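Local coordinates for yncA (Salmonella typhimurium, PDB 3DR6), which probably transfers an acetyl group from acetyl-coenzyme A to an acceptor that is not firmly established, as a member of the GNAT acetyltransferase family, at residues C[15-20]-C[54-59]; C[19-24]-C[29-34]; C[109-114]-C[163-168]. All blocks are in the same frame, centred on the assembly; numbering follows the deposited sequence.

Contact 1. Residues C[15-20]-C[54-59]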
loop_
_atom_site.group_PDB
_atom_site.type_symbol
_atom_site.label_atom_id
_atom_site.label_comp_id
_atom_site.label_asym_id
_atom_site.label_seq_id
_atom_site.Cartn_x
_atom_site.Cartn_y
_atom_site.Cartn_z
ATOM N N ALA C 15 18.873 19.081 -4.635
ATOM C CA ALA C 15 20.145 18.527 -4.200
ATOM C C ALA C 15 20.163 18.264 -2.687
ATOM O O ALA C 15 20.635 17.213 -2.256
ATOM C CB ALA C 15 21.335 19.409 -4.633
ATOM N N ALA C 16 19.648 19.206 -1.892
ATOM C CA ALA C 16 19.586 19.021 -0.428
ATOM C C ALA C 16 18.623 17.877 -0.032
ATOM O O ALA C 16 18.898 17.101 0.894
ATOM C CB ALA C 16 19.162 20.312 0.249
ATOM N N ILE C 17 17.479 17.819 -0.716
ATOM C CA ILE C 17 16.478 16.748 -0.509
ATOM C C ILE C 17 17.113 15.386 -0.773
ATOM O O ILE C 17 16.949 14.443 0.026
ATOM C CB ILE C 17 15.195 16.981 -1.406
ATOM C CG1 ILE C 17 14.394 18.197 -0.901
ATOM C CG2 ILE C 17 14.302 15.740 -1.461
ATOM C CD1 ILE C 17 13.227 18.610 -1.830
ATOM N N THR C 18 17.855 15.295 -1.885
ATOM C CA THR C 18 18.568 14.073 -2.268
ATOM C C THR C 18 19.499 13.595 -1.157
ATOM O O THR C 18 19.514 12.402 -0.832
ATOM C CB THR C 18 19.371 14.267 -3.583
ATOM O OG1 THR C 18 18.487 14.701 -4.626
ATOM C CG2 THR C 18 20.054 12.959 -4.020
ATOM N N GLU C 19 20.270 14.512 -0.568
ATOM C CA GLU C 19 21.149 14.141 0.546
ATOM C C GLU C 19 20.362 13.548 1.706
ATOM O O GLU C 19 20.747 12.529 2.251
ATOM C CB GLU C 19 21.925 15.344 1.066
ATOM C CG GLU C 19 23.019 15.807 0.179
ATOM C CD GLU C 19 23.883 16.848 0.879
ATOM O OE1 GLU C 19 23.491 17.301 1.988
ATOM O OE2 GLU C 19 24.941 17.204 0.319
ATOM N N ILE C 20 19.272 14.214 2.084
ATOM C CA ILE C 20 18.453 13.767 3.207
ATOM C C ILE C 20 17.791 12.406 2.897
ATOM O O ILE C 20 17.768 11.519 3.762
ATOM C CB ILE C 20 17.404 14.821 3.615
ATOM C CG1 ILE C 20 18.103 16.089 4.124
ATOM C CG2 ILE C 20 16.474 14.251 4.679
ATOM C CD1 ILE C 20 17.238 17.364 4.088
ATOM N N TYR C 54 0.528 17.776 -5.414
ATOM C CA TYR C 54 0.910 17.412 -4.042
ATOM C C TYR C 54 2.098 18.237 -3.531
ATOM O O TYR C 54 2.965 18.625 -4.322
ATOM C CB TYR C 54 1.182 15.919 -3.907
ATOM C CG TYR C 54 -0.032 15.039 -4.123
ATOM C CD1 TYR C 54 -1.320 15.584 -4.252
ATOM C CD2 TYR C 54 0.100 13.654 -4.179
ATOM C CE1 TYR C 54 -2.439 14.758 -4.462
ATOM C CE2 TYR C 54 -1.009 12.822 -4.386
ATOM C CZ TYR C 54 -2.269 13.382 -4.519
ATOM O OH TYR C 54 -3.358 12.564 -4.722
ATOM N N PRO C 55 2.130 18.503 -2.214
ATOM C CA PRO C 55 3.127 19.437 -1.699
ATOM C C PRO C 55 4.481 18.781 -1.470
ATOM O O PRO C 55 4.566 17.589 -1.109
ATOM C CB PRO C 55 2.508 19.914 -0.382
ATOM C CG PRO C 55 1.757 18.658 0.126
ATOM C CD PRO C 55 1.265 17.958 -1.138
ATOM N N VAL C 56 5.540 19.551 -1.722
ATOM C CA VAL C 56 6.869 19.209 -1.239
ATOM C C VAL C 56 7.289 20.413 -0.397
ATOM O O VAL C 56 7.370 21.537 -0.913
ATOM C CB VAL C 56 7.879 18.898 -2.389
ATOM C CG1 VAL C 56 9.247 18.506 -1.811
ATOM C CG2 VAL C 56 7.356 17.757 -3.304
ATOM N N LEU C 57 7.478 20.190 0.905
ATOM C CA LEU C 57 7.861 21.256 1.845
ATOM C C LEU C 57 9.314 21.083 2.259
ATOM O O LEU C 57 9.821 19.956 2.317
ATOM C CB LEU C 57 7.003 21.197 3.109
ATOM C CG LEU C 57 5.478 21.264 2.926
ATOM C CD1 LEU C 57 4.779 20.918 4.233
ATOM C CD2 LEU C 57 5.039 22.623 2.389
ATOM N N VAL C 58 9.985 22.194 2.559
ATOM C CA VAL C 58 11.284 22.102 3.223
ATOM C C VAL C 58 11.272 22.934 4.489
ATOM O O VAL C 58 10.611 23.987 4.534
ATOM C CB VAL C 58 12.478 22.547 2.319
ATOM C CG1 VAL C 58 12.679 21.569 1.165
ATOM C CG2 VAL C 58 12.274 23.964 1.815
ATOM N N SER C 59 12.004 22.469 5.509
ATOM C CA SER C 59 12.407 23.331 6.618
ATOM C C SER C 59 13.772 23.977 6.308
ATOM O O SER C 59 14.647 23.370 5.681
ATOM C CB SER C 59 12.441 22.595 7.968
ATOM O OG SER C 59 13.118 21.353 7.896
#

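Contact 2. Residues C[19-24]-C[29-34]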
loop_
_atom_site.group_PDB
_atom_site.type_symbol
_atom_site.label_atom_id
_atom_site.label_comp_id
_atom_site.label_asym_id
_atom_site.label_seq_id
_atom_site.Cartn_x
_atom_site.Cartn_y
_atom_site.Cartn_z
ATOM N N GLU C 19 20.270 14.512 -0.568
ATOM C CA GLU C 19 21.149 14.141 0.546
ATOM C C GLU C 19 20.362 13.548 1.706
ATOM O O GLU C 19 20.747 12.529 2.251
ATOM C CB GLU C 19 21.925 15.344 1.066
ATOM C CG GLU C 19 23.019 15.807 0.179
ATOM C CD GLU C 19 23.883 16.848 0.879
ATOM O OE1 GLU C 19 23.491 17.301 1.988
ATOM O OE2 GLU C 19 24.941 17.204 0.319
ATOM N N ILE C 20 19.272 14.214 2.084
ATOM C CA ILE C 20 18.453 13.767 3.207
ATOM C C ILE C 20 17.791 12.406 2.897
ATOM O O ILE C 20 17.768 11.519 3.762
ATOM C CB ILE C 20 17.404 14.821 3.615
ATOM C CG1 ILE C 20 18.103 16.089 4.124
ATOM C CG2 ILE C 20 16.474 14.251 4.679
ATOM C CD1 ILE C 20 17.238 17.364 4.088
ATOM N N TYR C 21 17.255 12.268 1.678
ATOM C CA TYR C 21 16.657 10.992 1.195
ATOM C C TYR C 21 17.660 9.832 1.275
ATOM O O TYR C 21 17.355 8.763 1.844
ATOM C CB TYR C 21 16.147 11.142 -0.256
ATOM C CG TYR C 21 15.553 9.874 -0.830
ATOM C CD1 TYR C 21 14.203 9.591 -0.651
ATOM C CD2 TYR C 21 16.339 8.953 -1.543
ATOM C CE1 TYR C 21 13.649 8.428 -1.172
ATOM C CE2 TYR C 21 15.774 7.780 -2.080
ATOM C CZ TYR C 21 14.425 7.537 -1.881
ATOM O OH TYR C 21 13.819 6.386 -2.372
ATOM N N ASN C 22 18.847 10.046 0.704
ATOM C CA ASN C 22 19.922 9.044 0.700
ATOM C C ASN C 22 20.409 8.677 2.091
ATOM O O ASN C 22 20.694 7.506 2.349
ATOM C CB ASN C 22 21.097 9.503 -0.176
ATOM C CG ASN C 22 20.770 9.427 -1.656
ATOM O OD1 ASN C 22 19.835 8.725 -2.059
ATOM N ND2 ASN C 22 21.546 10.142 -2.480
ATOM N N HIS C 23 20.492 9.666 2.978
ATOM C CA HIS C 23 20.763 9.378 4.385
ATOM C C HIS C 23 19.706 8.419 4.968
ATOM O O HIS C 23 20.052 7.414 5.611
ATOM C CB HIS C 23 20.819 10.642 5.241
ATOM C CG HIS C 23 20.809 10.345 6.707
ATOM N ND1 HIS C 23 19.670 10.433 7.477
ATOM C CD2 HIS C 23 21.774 9.859 7.520
ATOM C CE1 HIS C 23 19.946 10.049 8.711
ATOM N NE2 HIS C 23 21.221 9.710 8.766
ATOM N N ALA C 24 18.430 8.748 4.747
ATOM C CA ALA C 24 17.337 7.905 5.245
ATOM C C ALA C 24 17.497 6.477 4.703
ATOM O O ALA C 24 17.399 5.496 5.454
ATOM C CB ALA C 24 16.002 8.484 4.846
ATOM N N ALA C 29 16.027 3.053 9.309
ATOM C CA ALA C 29 14.876 2.248 8.928
ATOM C C ALA C 29 13.628 3.135 8.772
ATOM O O ALA C 29 12.494 2.674 8.902
ATOM C CB ALA C 29 14.664 1.112 9.959
ATOM N N ALA C 30 13.848 4.418 8.480
ATOM C CA ALA C 30 12.752 5.378 8.334
ATOM C C ALA C 30 12.141 5.329 6.932
ATOM O O ALA C 30 11.031 5.817 6.710
ATOM C CB ALA C 30 13.223 6.808 8.681
ATOM N N ILE C 31 12.887 4.766 5.983
ATOM C CA ILE C 31 12.372 4.474 4.651
ATOM C C ILE C 31 12.819 3.075 4.294
ATOM O O ILE C 31 13.994 2.720 4.510
ATOM C CB ILE C 31 12.842 5.494 3.562
ATOM C CG1 ILE C 31 12.122 5.221 2.238
ATOM C CG2 ILE C 31 14.369 5.450 3.332
ATOM C CD1 ILE C 31 12.237 6.364 1.243
ATOM N N TRP C 32 11.895 2.268 3.758
ATOM C CA TRP C 32 12.250 0.881 3.439
ATOM C C TRP C 32 12.604 0.726 1.948
ATOM O O TRP C 32 12.009 -0.070 1.226
ATOM C CB TRP C 32 11.183 -0.139 3.936
ATOM C CG TRP C 32 10.983 -0.114 5.470
ATOM C CD1 TRP C 32 11.705 0.627 6.391
ATOM C CD2 TRP C 32 9.987 -0.820 6.227
ATOM N NE1 TRP C 32 11.206 0.423 7.665
ATOM C CE2 TRP C 32 10.159 -0.465 7.589
ATOM C CE3 TRP C 32 8.973 -1.739 5.885
ATOM C CZ2 TRP C 32 9.353 -0.990 8.611
ATOM C CZ3 TRP C 32 8.175 -2.262 6.904
ATOM C CH2 TRP C 32 8.369 -1.884 8.247
ATOM N N ASN C 33 13.576 1.532 1.516
ATOM C CA ASN C 33 14.219 1.436 0.219
ATOM C C ASN C 33 15.701 1.268 0.498
ATOM O O ASN C 33 16.172 1.733 1.538
ATOM C CB ASN C 33 14.029 2.730 -0.586
ATOM C CG ASN C 33 12.812 2.702 -1.504
ATOM O OD1 ASN C 33 12.297 3.766 -1.885
ATOM N ND2 ASN C 33 12.362 1.507 -1.888
ATOM N N ASP C 34 16.431 0.653 -0.435
ATOM C CA ASP C 34 17.818 0.229 -0.186
ATOM C C ASP C 34 18.931 0.956 -0.949
ATOM O O ASP C 34 20.075 0.959 -0.498
ATOM C CB ASP C 34 17.961 -1.277 -0.426
ATOM C CG ASP C 34 17.013 -2.103 0.443
ATOM O OD1 ASP C 34 16.804 -1.746 1.610
ATOM O OD2 ASP C 34 16.487 -3.115 -0.050
#

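Contact 3. Residues C[109-114]-C[163-168]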
loop_
_atom_site.group_PDB
_atom_site.type_symbol
_atom_site.label_atom_id
_atom_site.label_comp_id
_atom_site.label_asym_id
_atom_site.label_seq_id
_atom_site.Cartn_x
_atom_site.Cartn_y
_atom_site.Cartn_z
ATOM N N ASP C 109 -2.120 20.446 6.845
ATOM C CA ASP C 109 -2.839 21.597 6.326
ATOM C C ASP C 109 -2.946 21.517 4.815
ATOM O O ASP C 109 -4.011 21.779 4.256
ATOM C CB ASP C 109 -2.092 22.885 6.680
ATOM C CG ASP C 109 -2.140 23.207 8.156
ATOM O OD1 ASP C 109 -3.055 22.736 8.853
ATOM O OD2 ASP C 109 -1.243 23.953 8.613
ATOM N N GLU C 110 -1.838 21.146 4.167
ATOM C CA GLU C 110 -1.795 21.017 2.711
ATOM C C GLU C 110 -2.691 19.882 2.262
ATOM O O GLU C 110 -3.375 20.009 1.261
ATOM C CB GLU C 110 -0.363 20.837 2.184
ATOM C CG GLU C 110 0.572 22.045 2.418
ATOM C CD GLU C 110 0.049 23.364 1.854
ATOM O OE1 GLU C 110 -0.649 23.358 0.804
ATOM O OE2 GLU C 110 0.341 24.413 2.472
ATOM N N ALA C 111 -2.715 18.789 3.026
ATOM C CA ALA C 111 -3.610 17.666 2.738
ATOM C C ALA C 111 -5.092 18.101 2.747
ATOM O O ALA C 111 -5.846 17.763 1.834
ATOM C CB ALA C 111 -3.351 16.493 3.715
ATOM N N ARG C 112 -5.489 18.921 3.725
ATOM C CA ARG C 112 -6.863 19.454 3.707
ATOM C C ARG C 112 -7.156 20.313 2.458
ATOM O O ARG C 112 -8.238 20.223 1.882
ATOM C CB ARG C 112 -7.181 20.230 4.988
ATOM C CG ARG C 112 -7.183 19.331 6.241
ATOM C CD ARG C 112 -8.087 19.914 7.367
ATOM N NE ARG C 112 -8.012 19.039 8.539
ATOM C CZ ARG C 112 -7.057 19.110 9.476
ATOM N NH1 ARG C 112 -6.131 20.047 9.441
ATOM N NH2 ARG C 112 -7.054 18.244 10.475
ATOM N N ARG C 113 -6.196 21.138 2.039
ATOM C CA ARG C 113 -6.356 21.940 0.807
ATOM C C ARG C 113 -6.533 21.082 -0.456
ATOM O O ARG C 113 -7.107 21.544 -1.447
ATOM C CB ARG C 113 -5.168 22.901 0.634
ATOM C CG ARG C 113 -5.253 24.090 1.532
ATOM C CD ARG C 113 -3.975 24.918 1.508
ATOM N NE ARG C 113 -3.994 25.805 2.666
ATOM C CZ ARG C 113 -3.218 25.684 3.741
ATOM N NH1 ARG C 113 -3.342 26.556 4.739
ATOM N NH2 ARG C 113 -2.304 24.724 3.815
ATOM N N CYS C 114 -6.041 19.846 -0.410
ATOM C CA CYS C 114 -6.173 18.909 -1.519
ATOM C C CYS C 114 -7.446 18.053 -1.357
ATOM O O CYS C 114 -7.706 17.159 -2.175
ATOM C CB CYS C 114 -4.925 18.028 -1.617
ATOM S SG CYS C 114 -3.448 18.910 -2.181
ATOM N N LEU C 163 -4.869 9.678 10.614
ATOM C CA LEU C 163 -5.581 10.862 11.086
ATOM C C LEU C 163 -6.661 11.179 10.078
ATOM O O LEU C 163 -6.367 11.419 8.894
ATOM C CB LEU C 163 -4.631 12.069 11.226
ATOM C CG LEU C 163 -5.291 13.431 11.516
ATOM C CD1 LEU C 163 -5.942 13.423 12.927
ATOM C CD2 LEU C 163 -4.248 14.537 11.418
ATOM N N GLN C 164 -7.908 11.167 10.529
ATOM C CA GLN C 164 -9.027 11.586 9.667
ATOM C C GLN C 164 -9.067 13.109 9.662
ATOM O O GLN C 164 -9.010 13.758 10.712
ATOM C CB GLN C 164 -10.350 10.976 10.158
ATOM C CG GLN C 164 -11.459 11.126 9.136
ATOM C CD GLN C 164 -12.721 10.369 9.493
ATOM O OE1 GLN C 164 -12.679 9.155 9.725
ATOM N NE2 GLN C 164 -13.851 11.070 9.506
ATOM N N LEU C 165 -9.152 13.680 8.462
ATOM C CA LEU C 165 -8.974 15.122 8.259
ATOM C C LEU C 165 -10.270 15.960 8.240
ATOM O O LEU C 165 -10.220 17.186 8.345
ATOM C CB LEU C 165 -8.159 15.343 6.972
ATOM C CG LEU C 165 -6.760 14.692 6.993
ATOM C CD1 LEU C 165 -5.999 14.920 5.675
ATOM C CD2 LEU C 165 -5.948 15.243 8.176
ATOM N N ASP C 166 -11.422 15.292 8.127
ATOM C CA ASP C 166 -12.727 15.976 8.095
ATOM C C ASP C 166 -13.814 14.951 8.372
ATOM O O ASP C 166 -13.565 13.750 8.296
ATOM C CB ASP C 166 -12.960 16.601 6.712
ATOM C CG ASP C 166 -13.143 15.535 5.614
ATOM O OD1 ASP C 166 -14.290 15.070 5.414
ATOM O OD2 ASP C 166 -12.149 15.186 4.930
ATOM N N GLU C 167 -15.011 15.425 8.679
ATOM C CA GLU C 167 -16.136 14.535 8.920
ATOM C C GLU C 167 -17.244 14.716 7.888
ATOM O O GLU C 167 -18.401 14.390 8.150
ATOM C CB GLU C 167 -16.648 14.703 10.358
ATOM C CG GLU C 167 -15.599 14.192 11.328
ATOM C CD GLU C 167 -15.981 14.364 12.769
ATOM O OE1 GLU C 167 -16.341 15.495 13.160
ATOM O OE2 GLU C 167 -15.885 13.361 13.515
ATOM N N HIS C 168 -16.874 15.194 6.697
ATOM C CA HIS C 168 -17.840 15.363 5.598
ATOM C C HIS C 168 -18.191 14.065 4.896
ATOM O O HIS C 168 -17.478 13.039 5.002
ATOM C CB HIS C 168 -17.316 16.369 4.571
ATOM C CG HIS C 168 -17.643 17.785 4.911
ATOM N ND1 HIS C 168 -16.968 18.490 5.885
ATOM C CD2 HIS C 168 -18.568 18.630 4.407
ATOM C CE1 HIS C 168 -17.487 19.704 5.987
ATOM N NE2 HIS C 168 -18.461 19.813 5.100
HETATM O O HOH W 1 -8.908 16.296 11.505
#

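Contact 1. Residues C[15-20]-C[54-59]
The CD1 methyl of Ile-17 meets Val-56 and Val-58 where helix 14-27 lies against strand 56-61 of the central sheet. Ile-17 has the largest share of the buried surface. Its CG1 stands beside the backbone N (chi1 -70°) and the chain then runs on extended to CD1 (chi2 172°), which carries the terminal methyl across to the strand. There Ile-17 CD1 lies 4.0 Å from Val-56 CG1. The same methyl, Ile-17 CD1, is 4.2 Å from Val-58 CG1, so it touches one branch of each valine. The Ile-17 and Val-56 side chains approach at a slant, neither alongside nor square to each other. Two residues apart, Val-56 and Val-58 share one face of the sheet, the one covered by helix 14-27; Leu-57 between them points to the other, where Arg-106 of helix 99-113 packs on it. Backbone bonds of Val-56 to Ala-9 and of Val-58 to Arg-7 tie the strand to its neighbour 5-8. Beyond the valines, Ile-17 also touches Tyr-68 of strand 64-73, and Arg-49 of helix 39-52 packs on Val-56. This is helix-on-sheet packing in the alpha/beta GNAT fold, with helices on both faces. No hydrogen bond or charge pair joins the two segments, and the methyls meet at ordinary van der Waals distances: apolar burial, with no directional bond, is what joins helix to strand here.

Contact 2. Residues C[19-24]-C[29-34]
Ile-31 reaches helix 14-27 with both its methyl groups, each meeting a different residue. Ile-31 CD1 comes to 3.5 Å from Tyr-21 CE1, approaching the ring obliquely, with the two side chains crossing at about a right angle. Ile-31 CG2 settles on the last turns of the helix, 3.8 Å from Ala-24 CB. The same Ile-31 CG2 is 3.6 Å from the carbonyl carbon C of Ala-24, so the small alanine leaves the backbone itself within reach of the methyl. The split follows from the torsions of Ile-31: CG1 lies opposite the backbone N (chi1 -173°) and continues extended to CD1, while CG2 sits between N and the carbonyl carbon. Tyr-21 likewise has CG trans to its own N (chi1 179°); its ring extends toward residues 29-34, and Tyr-21 OH comes near the Asn-33 side chain.

In the GNAT fold this helix, 14-27, is followed by a connection to a second helix, here 39-52, and residues 29-34 form the part of that connection which turns back along the first helix. Arg-42 of helix 39-52 makes a cation-pi contact with the Tyr-21 ring, and Tyr-89 of strand 83-90 touches both Ala-24 and Ile-31.

Further out, Trp-32 NE1 donates to Ala-29 O at 2.9 Å; the bond is bent (133° at the hydrogen) and the donor stands above the carbonyl plane, yet it ties the Trp-32 indole back to the backbone three residues earlier. The backbone O of Ile-31 accepts from Lys-151 NZ. On the dimer side, Phe-77 of the second subunit packs on Ile-31 and Asn-33, the Trp-32 ring meets Phe-80 of that subunit, and Asp-34 N donates to its Asp-78 OD2.

Contact 3. Residues C[109-114]-C[163-168]
The C-terminal end of helix 99-113 in the GNAT fold is joined here to the chain leaving strand 154-164, through an arginine bond to a backbone carbonyl and a leucine packed against the arginine and the helix. Arg-112 NE donates to Leu-165 O at 2.9 Å with an N-H...O angle of 163°. The donor lies in the carbonyl plane on a lone pair, and the oxygen in turn is in the guanidinium plane, at its edge. The extended chain from CG to NE carries the group from the helix across to this carbonyl.

Leu-165 has the most surface buried in the contact, and its two methyls divide the work. Leu-165 CD1 packs 3.7 Å from Ala-111 CB, on the buried side of the helix. Leu-165 CD2, by contrast, lies over one face of the Arg-112 guanidinium, 3.9 Å from Arg-112 NH2. With CG beside the backbone N (chi1 -60°), the leucine turns its branches to the helix. Backbone bonds of Leu-163 to Met-119 and of Leu-165 to His-117 hold the segment beside strand 118-124.

At the strand's end, Gln-164 NE2 donates to Asp-166 O at 3.0 Å, a nearly straight bond that ties the glutamine side chain to the backbone two residues on. Asp-166 OD1 accepts from His-168 N to make an Asx turn, while its OD2 is hydrogen-bonded to His-117 ND1. His-168 O bonds to Trp-155 NE1 of the second subunit. A water sits at the edge of the arginine's guanidinium, in its plane, accepting from Arg-112 NH2 at 2.9 Å. The same water donates to Gln-164 O, 2.7 Å from the water oxygen.

How the contacts relate
Contacts 1 and 3 reach the same mixed sheet, whereas contact 2 joins helix 14-27 to the loop that follows it. Contacts 1 and 2 start from that same helix, sharing Glu-19 and Ile-20, with centres 13 Å apart; contact 1 ties the helix to strand 56-61. Contact 3 comes later in the chain, joining helix 99-113 to the end of strand 154-164. Its centre is 22 Å from that of contact 1, yet the two touch where Pro-55 CG meets Glu-110 CB at 3.7 Å. Contacts 2 and 3 lie on opposite sides of the chain's centre, about 17 Å apart at their nearest atoms, and both reach the second subunit, linking the local packing to the dimer.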